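Local coordinates for probable 3-hydroxybutyryl-CoA dehydrogenase (Escherichia coli, PDB 3MOG), which catalyses the NAD-dependent oxidation of 3-hydroxyadipyl-CoA to 3-oxoadipyl-CoA in the breakdown of phenylacetate, at residues I11-M16 / A38-R43; I20-A25 / H49-S54. All coordinates share one frame; numbering follows the deposited sequence. Where two conformers were deposited one is given.

From the N terminus the chain runs through strand 8-11, a glycine-rich turn, helix 15-26, strand 31-34 and helix 38-57, the first beta-alpha-beta-alpha portion of the NAD-binding Rossmann domain. Contact 1 brings the start of helix 38-57 back to the turn and closes a loop of 21 intervening residues. Contact 2 closes one of 23, from the second half of helix 15-26 to the later turns of helix 38-57. The segments alternate along the chain, so the two loops cross, with centres about 13 Å apart. Contact 1 ties the turn to the second helix by a small van der Waals contact of a serine with an alanine methyl, contact 2 joins the two helices through a salt bridge.

Contact 1 of 2, residues I11-M16 / A38-R43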
ATOM      1  N   ILE C  11      35.674  -7.257 -12.097  1.00 49.86           N
ATOM      2  CA  ILE C  11      35.266  -6.227 -13.051  1.00 51.59           C
ATOM      3  C   ILE C  11      34.871  -4.955 -12.325  1.00 54.40           C
ATOM      4  O   ILE C  11      33.887  -4.933 -11.579  1.00 54.78           O
ATOM      5  CB  ILE C  11      34.096  -6.684 -13.926  1.00 52.47           C
ATOM      6  CG1 ILE C  11      34.436  -7.987 -14.642  1.00 57.39           C
ATOM      7  CG2 ILE C  11      33.710  -5.581 -14.937  1.00 52.22           C
ATOM      8  CD1 ILE C  11      33.357  -8.436 -15.620  1.00 61.27           C
ATOM      9  N   GLY C  12      35.644  -3.899 -12.544  1.00 57.27           N
ATOM     10  CA  GLY C  12      35.386  -2.613 -11.917  1.00 57.16           C
ATOM     11  C   GLY C  12      36.586  -2.179 -11.117  1.00 61.82           C
ATOM     12  O   GLY C  12      37.253  -3.009 -10.509  1.00 67.96           O
ATOM     13  N   SER C  13      36.851  -0.874 -11.112  1.00 62.65           N
ATOM     14  CA  SER C  13      38.017  -0.299 -10.449  1.00 60.52           C
ATOM     15  C   SER C  13      37.656   0.620  -9.280  1.00 63.07           C
ATOM     16  O   SER C  13      38.534   1.289  -8.725  1.00 65.71           O
ATOM     17  CB  SER C  13      38.867   0.473 -11.468  1.00 63.75           C
ATOM     18  OG  SER C  13      38.147   1.580 -11.996  1.00 61.12           O
ATOM     19  N   GLY C  14      36.373   0.658  -8.906  1.00 63.16           N
ATOM     20  CA  GLY C  14      35.921   1.427  -7.738  1.00 56.20           C
ATOM     21  C   GLY C  14      36.357   0.808  -6.410  1.00 61.39           C
ATOM     22  O   GLY C  14      37.151  -0.142  -6.392  1.00 53.81           O
ATOM     23  N   THR C  15      35.829   1.332  -5.300  1.00 58.02           N
ATOM     24  CA  THR C  15      36.223   0.864  -3.963  1.00 60.52           C
ATOM     25  C   THR C  15      36.006  -0.627  -3.797  1.00 51.72           C
ATOM     26  O   THR C  15      36.882  -1.326  -3.297  1.00 55.30           O
ATOM     27  CB  THR C  15      35.458   1.573  -2.805  1.00 57.95           C
ATOM     28  OG1 THR C  15      35.257   2.952  -3.115  1.00 66.65           O
ATOM     29  CG2 THR C  15      36.252   1.467  -1.512  1.00 63.04           C
ATOM     30  N   MET C  16      34.833  -1.100  -4.214  1.00 51.60           N
ATOM     31  CA  MET C  16      34.487  -2.508  -4.044  1.00 50.95           C
ATOM     32  C   MET C  16      35.335  -3.419  -4.928  1.00 48.28           C
ATOM     33  O   MET C  16      35.917  -4.363  -4.430  1.00 51.19           O
ATOM     34  CB  MET C  16      32.973  -2.767  -4.164  1.00 53.25           C
ATOM     35  CG  MET C  16      32.109  -2.198  -2.990  1.00 42.37           C
ATOM     36  SD  MET C  16      32.772  -2.452  -1.310  1.00 37.94           S
ATOM     37  CE  MET C  16      32.525  -4.217  -1.154  1.00 34.86           C
ATOM     38  N   ALA C  38      42.379   2.651 -18.581  1.00 71.77           N
ATOM     39  CA  ALA C  38      43.686   2.238 -18.062  1.00 66.74           C
ATOM     40  C   ALA C  38      44.195   3.142 -16.930  1.00 67.55           C
ATOM     41  O   ALA C  38      44.946   2.684 -16.060  1.00 67.45           O
ATOM     42  CB  ALA C  38      44.716   2.152 -19.196  1.00 64.84           C
ATOM     43  N   GLU C  39      43.781   4.411 -16.956  1.00 65.86           N
ATOM     44  CA  GLU C  39      44.072   5.381 -15.895  1.00 70.30           C
ATOM     45  C   GLU C  39      43.394   4.954 -14.600  1.00 64.44           C
ATOM     46  O   GLU C  39      43.991   5.038 -13.525  1.00 63.20           O
ATOM     47  CB  GLU C  39      43.558   6.788 -16.253  1.00 68.32           C
ATOM     48  CG  GLU C  39      43.845   7.262 -17.675  1.00 83.28           C
ATOM     49  CD  GLU C  39      42.717   8.116 -18.243  1.00 94.29           C
ATOM     50  OE1 GLU C  39      42.359   9.146 -17.623  1.00 94.54           O
ATOM     51  OE2 GLU C  39      42.184   7.749 -19.312  1.00 97.80           O
ATOM     52  N   ALA C  40      42.134   4.527 -14.724  1.00 60.09           N
ATOM     53  CA  ALA C  40      41.325   4.103 -13.587  1.00 57.15           C
ATOM     54  C   ALA C  40      41.986   2.903 -12.912  1.00 56.84           C
ATOM     55  O   ALA C  40      42.148   2.895 -11.692  1.00 57.03           O
ATOM     56  CB  ALA C  40      39.912   3.776 -14.029  1.00 55.70           C
ATOM     57  N   LEU C  41      42.409   1.927 -13.717  1.00 56.77           N
ATOM     58  CA  LEU C  41      43.131   0.752 -13.221  1.00 57.98           C
ATOM     59  C   LEU C  41      44.408   1.104 -12.448  1.00 58.66           C
ATOM     60  O   LEU C  41      44.658   0.549 -11.372  1.00 58.37           O
ATOM     61  CB  LEU C  41      43.453  -0.206 -14.365  1.00 54.42           C
ATOM     62  CG  LEU C  41      42.263  -0.962 -14.952  1.00 60.15           C
ATOM     63  CD1 LEU C  41      42.695  -1.747 -16.168  1.00 54.76           C
ATOM     64  CD2 LEU C  41      41.662  -1.885 -13.901  1.00 53.98           C
ATOM     65  N   THR C  42      45.180   2.045 -12.992  1.00 59.01           N
ATOM     66  CA  THR C  42      46.427   2.517 -12.386  1.00 60.23           C
ATOM     67  C   THR C  42      46.182   3.160 -11.021  1.00 56.54           C
ATOM     68  O   THR C  42      46.915   2.889 -10.081  1.00 58.61           O
ATOM     69  CB  THR C  42      47.171   3.516 -13.326  1.00 60.57           C
ATOM     70  OG1 THR C  42      47.176   2.996 -14.659  1.00 61.74           O
ATOM     71  CG2 THR C  42      48.620   3.734 -12.876  1.00 59.11           C
ATOM     72  N   ARG C  43      45.148   3.993 -10.926  1.00 54.33           N
ATOM     73  CA  ARG C  43      44.741   4.622  -9.660  1.00 59.16           C
ATOM     74  C   ARG C  43      44.294   3.605  -8.602  1.00 57.41           C
ATOM     75  O   ARG C  43      44.729   3.676  -7.442  1.00 53.22           O
ATOM     76  CB  ARG C  43      43.633   5.652  -9.900  1.00 56.31           C
ATOM     77  CG  ARG C  43      44.095   6.874 -10.685  1.00 68.52           C
ATOM     78  CD  ARG C  43      42.927   7.695 -11.219  1.00 84.49           C
ATOM     79  NE  ARG C  43      42.246   8.457 -10.171  1.00 95.03           N
ATOM     80  CZ  ARG C  43      41.566   9.586 -10.374  1.00104.67           C
ATOM     81  NH1 ARG C  43      41.473  10.111 -11.593  1.00101.52           N
ATOM     82  NH2 ARG C  43      40.981  10.200  -9.352  1.00107.37           N
TER
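With chi1 at 64°, Ser13 OG sits between its own backbone N and carbonyl carbon, which brings the hydroxyl oxygen over the methyl of Ala40 on the first turn of the facing helix. Ser13 OG lies 3.5 Å from Ala40 CB, a van der Waals touch; the hydroxyl itself is hydrogen-bonded to Asp35 OD2. The serine carbon beneath packs more loosely: Ser13 CB is 4.1 Å from Ala40 O and 4.4 Å from Leu41 CD2. Leu41 sets off along the flank of its helix; its CG is anti to the carbonyl carbon (chi1 -71°), and CD2, the branch not extended along the chain, is the one that faces the serine. The backbones come close here, Ser13 CA lying 5.9 Å from Leu41 CA, and the small residues Ser13 and Ala40 suit that spacing. Within the helix, Thr42 OG1 bonds back to Ala38 O at 2.7 Å. Gly12 has backbone angles at which a side chain would jam against the carbonyl of Ile11, and Gly14 occupies the N-cap of the next helix. Gly12 and Gly14 belong to what is probably the GxGxxG turn of a Rossmann-type NAD-binding domain. Ile11 ends strand 8-11, between strands 31-34 and 87-90, with its side chain against helix 96-109, while Leu41 rests on Leu33 of strand 31-34 and seats helix 38-57 beside the turn.

Contact 2 of 2, residues I20-A25 / H49-S54; sequences IAEVAA and HARLNS
Glu22 reaches out from helix 15-26 and overlaps the end of Leu52 on helix 38-57, the two side chains running alongside in opposite senses. Glu22 CG lies anti to the backbone N (chi1 -179°), at the start of an extended chain that carries the carboxylate across to the facing helix, whose Leu52 CA is 8.8 Å from Glu22 CA. One branch meets the leucine methyl, Glu22 OE1 standing 3.4 Å from Leu52 CD2. The other oxygen accepts the salt-bridge hydrogen bond: Arg51 NH2 donates to Glu22 OE2 at 2.8 Å, and fairly straight (160° at the hydrogen). The oxygen is approached nearly along its C-O axis and lies at the guanidinium edge, close to its plane, with the two flat groups turned only 26° apart. Arg51 NE is farther from Glu22 OE2, at 3.5 Å, so the grip is through NH2. A bend at chi3 curls the arginine back toward helix 15-26. An alanine at this position lacks the carboxylate, which would probably set the Arg51 guanidinium free to turn and uncover Leu52 CD2. The glutamate also touches Pro148, in a loop. Behind the bridge, Ala21 and Ala25 set helix 15-26 against strands 31-34 and 73-76, while Leu52, resting on Thr69 and Leu70, ties helix 38-57 to helix 63-71 and the salt bridge ties it to helix 15-26.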
ATOM      1  N   ILE C  20      37.919  -6.055  -3.492  1.00 40.97           N
ATOM      2  CA  ILE C  20      37.694  -7.474  -3.762  1.00 40.25           C
ATOM      3  C   ILE C  20      38.957  -8.103  -4.378  1.00 46.03           C
ATOM      4  O   ILE C  20      39.382  -9.209  -3.977  1.00 46.58           O
ATOM      5  CB  ILE C  20      36.411  -7.716  -4.604  1.00 41.98           C
ATOM      6  CG1 ILE C  20      35.163  -7.419  -3.755  1.00 46.43           C
ATOM      7  CG2 ILE C  20      36.349  -9.164  -5.123  1.00 33.15           C
ATOM      8  CD1 ILE C  20      33.896  -7.003  -4.586  1.00 34.89           C
ATOM      9  N   ALA C  21      39.567  -7.366  -5.310  1.00 41.89           N
ATOM     10  CA  ALA C  21      40.815  -7.767  -5.965  1.00 42.88           C
ATOM     11  C   ALA C  21      41.937  -7.996  -4.950  1.00 43.96           C
ATOM     12  O   ALA C  21      42.665  -8.990  -5.036  1.00 48.59           O
ATOM     13  CB  ALA C  21      41.236  -6.710  -7.032  1.00 41.77           C
ATOM     14  N   GLU C  22      42.048  -7.082  -3.987  1.00 48.61           N
ATOM     15  CA  GLU C  22      43.020  -7.181  -2.895  1.00 50.67           C
ATOM     16  C   GLU C  22      42.863  -8.472  -2.082  1.00 53.98           C
ATOM     17  O   GLU C  22      43.857  -9.141  -1.796  1.00 56.23           O
ATOM     18  CB  GLU C  22      42.913  -5.962  -1.978  1.00 52.34           C
ATOM     19  CG  GLU C  22      43.909  -5.952  -0.809  1.00 54.49           C
ATOM     20  CD  GLU C  22      43.685  -4.787   0.138  1.00 53.89           C
ATOM     21  OE1 GLU C  22      44.011  -4.934   1.331  1.00 59.95           O
ATOM     22  OE2 GLU C  22      43.177  -3.728  -0.303  1.00 54.98           O
ATOM     23  N   VAL C  23      41.619  -8.833  -1.762  1.00 53.12           N
ATOM     24  CA  VAL C  23      41.314 -10.057  -1.013  1.00 46.64           C
ATOM     25  C   VAL C  23      41.716 -11.294  -1.793  1.00 50.54           C
ATOM     26  O   VAL C  23      42.401 -12.176  -1.257  1.00 51.66           O
ATOM     27  CB  VAL C  23      39.814 -10.150  -0.644  1.00 50.28           C
ATOM     28  CG1 VAL C  23      39.468 -11.517  -0.050  1.00 41.43           C
ATOM     29  CG2 VAL C  23      39.438  -9.034   0.323  1.00 49.54           C
ATOM     30  N   ALA C  24      41.299 -11.349  -3.056  1.00 48.05           N
ATOM     31  CA  ALA C  24      41.599 -12.489  -3.914  1.00 46.51           C
ATOM     32  C   ALA C  24      43.113 -12.651  -4.133  1.00 48.53           C
ATOM     33  O   ALA C  24      43.633 -13.744  -3.948  1.00 47.73           O
ATOM     34  CB  ALA C  24      40.824 -12.418  -5.244  1.00 41.89           C
ATOM     35  N   ALA C  25      43.812 -11.565  -4.466  1.00 49.02           N
ATOM     36  CA  ALA C  25      45.270 -11.629  -4.680  1.00 50.90           C
ATOM     37  C   ALA C  25      46.058 -11.919  -3.402  1.00 53.23           C
ATOM     38  O   ALA C  25      47.074 -12.610  -3.449  1.00 51.95           O
ATOM     39  CB  ALA C  25      45.784 -10.360  -5.329  1.00 48.67           C
ATOM     40  N   HIS C  49      48.441  -0.876  -3.585  1.00 61.73           N
ATOM     41  CA  HIS C  49      49.861  -0.737  -3.260  0.50 64.21           C
ATOM     42  C   HIS C  49      50.047   0.054  -1.960  1.00 64.89           C
ATOM     43  O   HIS C  49      50.695  -0.424  -1.026  1.00 66.29           O
ATOM     44  CB  HIS C  49      50.621  -0.058  -4.414  0.50 65.82           C
ATOM     45  CG  HIS C  49      51.153  -1.009  -5.442  0.50 64.70           C
ATOM     46  ND1 HIS C  49      52.499  -1.265  -5.592  0.50 68.64           N
ATOM     47  CD2 HIS C  49      50.523  -1.761  -6.376  0.50 64.99           C
ATOM     48  CE1 HIS C  49      52.675  -2.136  -6.571  0.50 68.77           C
ATOM     49  NE2 HIS C  49      51.490  -2.453  -7.063  0.50 63.91           N
ATOM     50  N   ALA C  50      49.442   1.243  -1.900  1.00 64.50           N
ATOM     51  CA  ALA C  50      49.539   2.162  -0.760  1.00 65.54           C
ATOM     52  C   ALA C  50      48.976   1.619   0.543  1.00 66.64           C
ATOM     53  O   ALA C  50      49.562   1.837   1.606  1.00 72.30           O
ATOM     54  CB  ALA C  50      48.860   3.472  -1.094  1.00 65.33           C
ATOM     55  N   ARG C  51      47.845   0.921   0.463  1.00 61.19           N
ATOM     56  CA  ARG C  51      47.206   0.375   1.656  1.00 64.48           C
ATOM     57  C   ARG C  51      47.967  -0.823   2.225  1.00 68.52           C
ATOM     58  O   ARG C  51      48.151  -0.918   3.442  1.00 66.88           O
ATOM     59  CB  ARG C  51      45.742   0.020   1.395  1.00 64.12           C
ATOM     60  CG  ARG C  51      44.866   1.227   1.084  1.00 65.65           C
ATOM     61  CD  ARG C  51      43.391   0.887   1.109  1.00 65.07           C
ATOM     62  NE  ARG C  51      43.046  -0.285   0.301  1.00 63.39           N
ATOM     63  CZ  ARG C  51      42.635  -0.240  -0.965  1.00 68.56           C
ATOM     64  NH1 ARG C  51      42.530   0.923  -1.604  1.00 47.56           N
ATOM     65  NH2 ARG C  51      42.328  -1.370  -1.598  1.00 69.61           N
ATOM     66  N   LEU C  52      48.418  -1.719   1.346  1.00 67.39           N
ATOM     67  CA  LEU C  52      49.196  -2.889   1.764  1.00 70.43           C
ATOM     68  C   LEU C  52      50.588  -2.540   2.297  1.00 73.18           C
ATOM     69  O   LEU C  52      51.076  -3.189   3.231  1.00 73.42           O
ATOM     70  CB  LEU C  52      49.328  -3.894   0.622  1.00 69.15           C
ATOM     71  CG  LEU C  52      48.077  -4.628   0.144  1.00 66.25           C
ATOM     72  CD1 LEU C  52      48.492  -5.507  -0.988  1.00 53.63           C
ATOM     73  CD2 LEU C  52      47.410  -5.456   1.241  1.00 62.86           C
ATOM     74  N   ASN C  53      51.217  -1.524   1.704  1.00 72.21           N
ATOM     75  CA  ASN C  53      52.538  -1.076   2.136  1.00 71.69           C
ATOM     76  C   ASN C  53      52.530  -0.447   3.515  1.00 74.72           C
ATOM     77  O   ASN C  53      53.488  -0.614   4.285  1.00 72.01           O
ATOM     78  CB  ASN C  53      53.183  -0.143   1.110  1.00 72.29           C
ATOM     79  CG  ASN C  53      53.990  -0.900   0.067  1.00 78.30           C
ATOM     80  OD1 ASN C  53      53.625  -0.943  -1.107  1.00 84.89           O
ATOM     81  ND2 ASN C  53      55.088  -1.521   0.499  1.00 73.31           N
ATOM     82  N   SER C  54      51.439   0.250   3.837  1.00 75.04           N
ATOM     83  CA  SER C  54      51.281   0.823   5.170  1.00 79.00           C
ATOM     84  C   SER C  54      51.019  -0.261   6.226  1.00 80.25           C
ATOM     85  O   SER C  54      51.380  -0.082   7.390  1.00 84.73           O
ATOM     86  CB  SER C  54      50.199   1.907   5.195  1.00 77.05           C
ATOM     87  OG  SER C  54      48.918   1.344   5.398  1.00 84.71           O
TER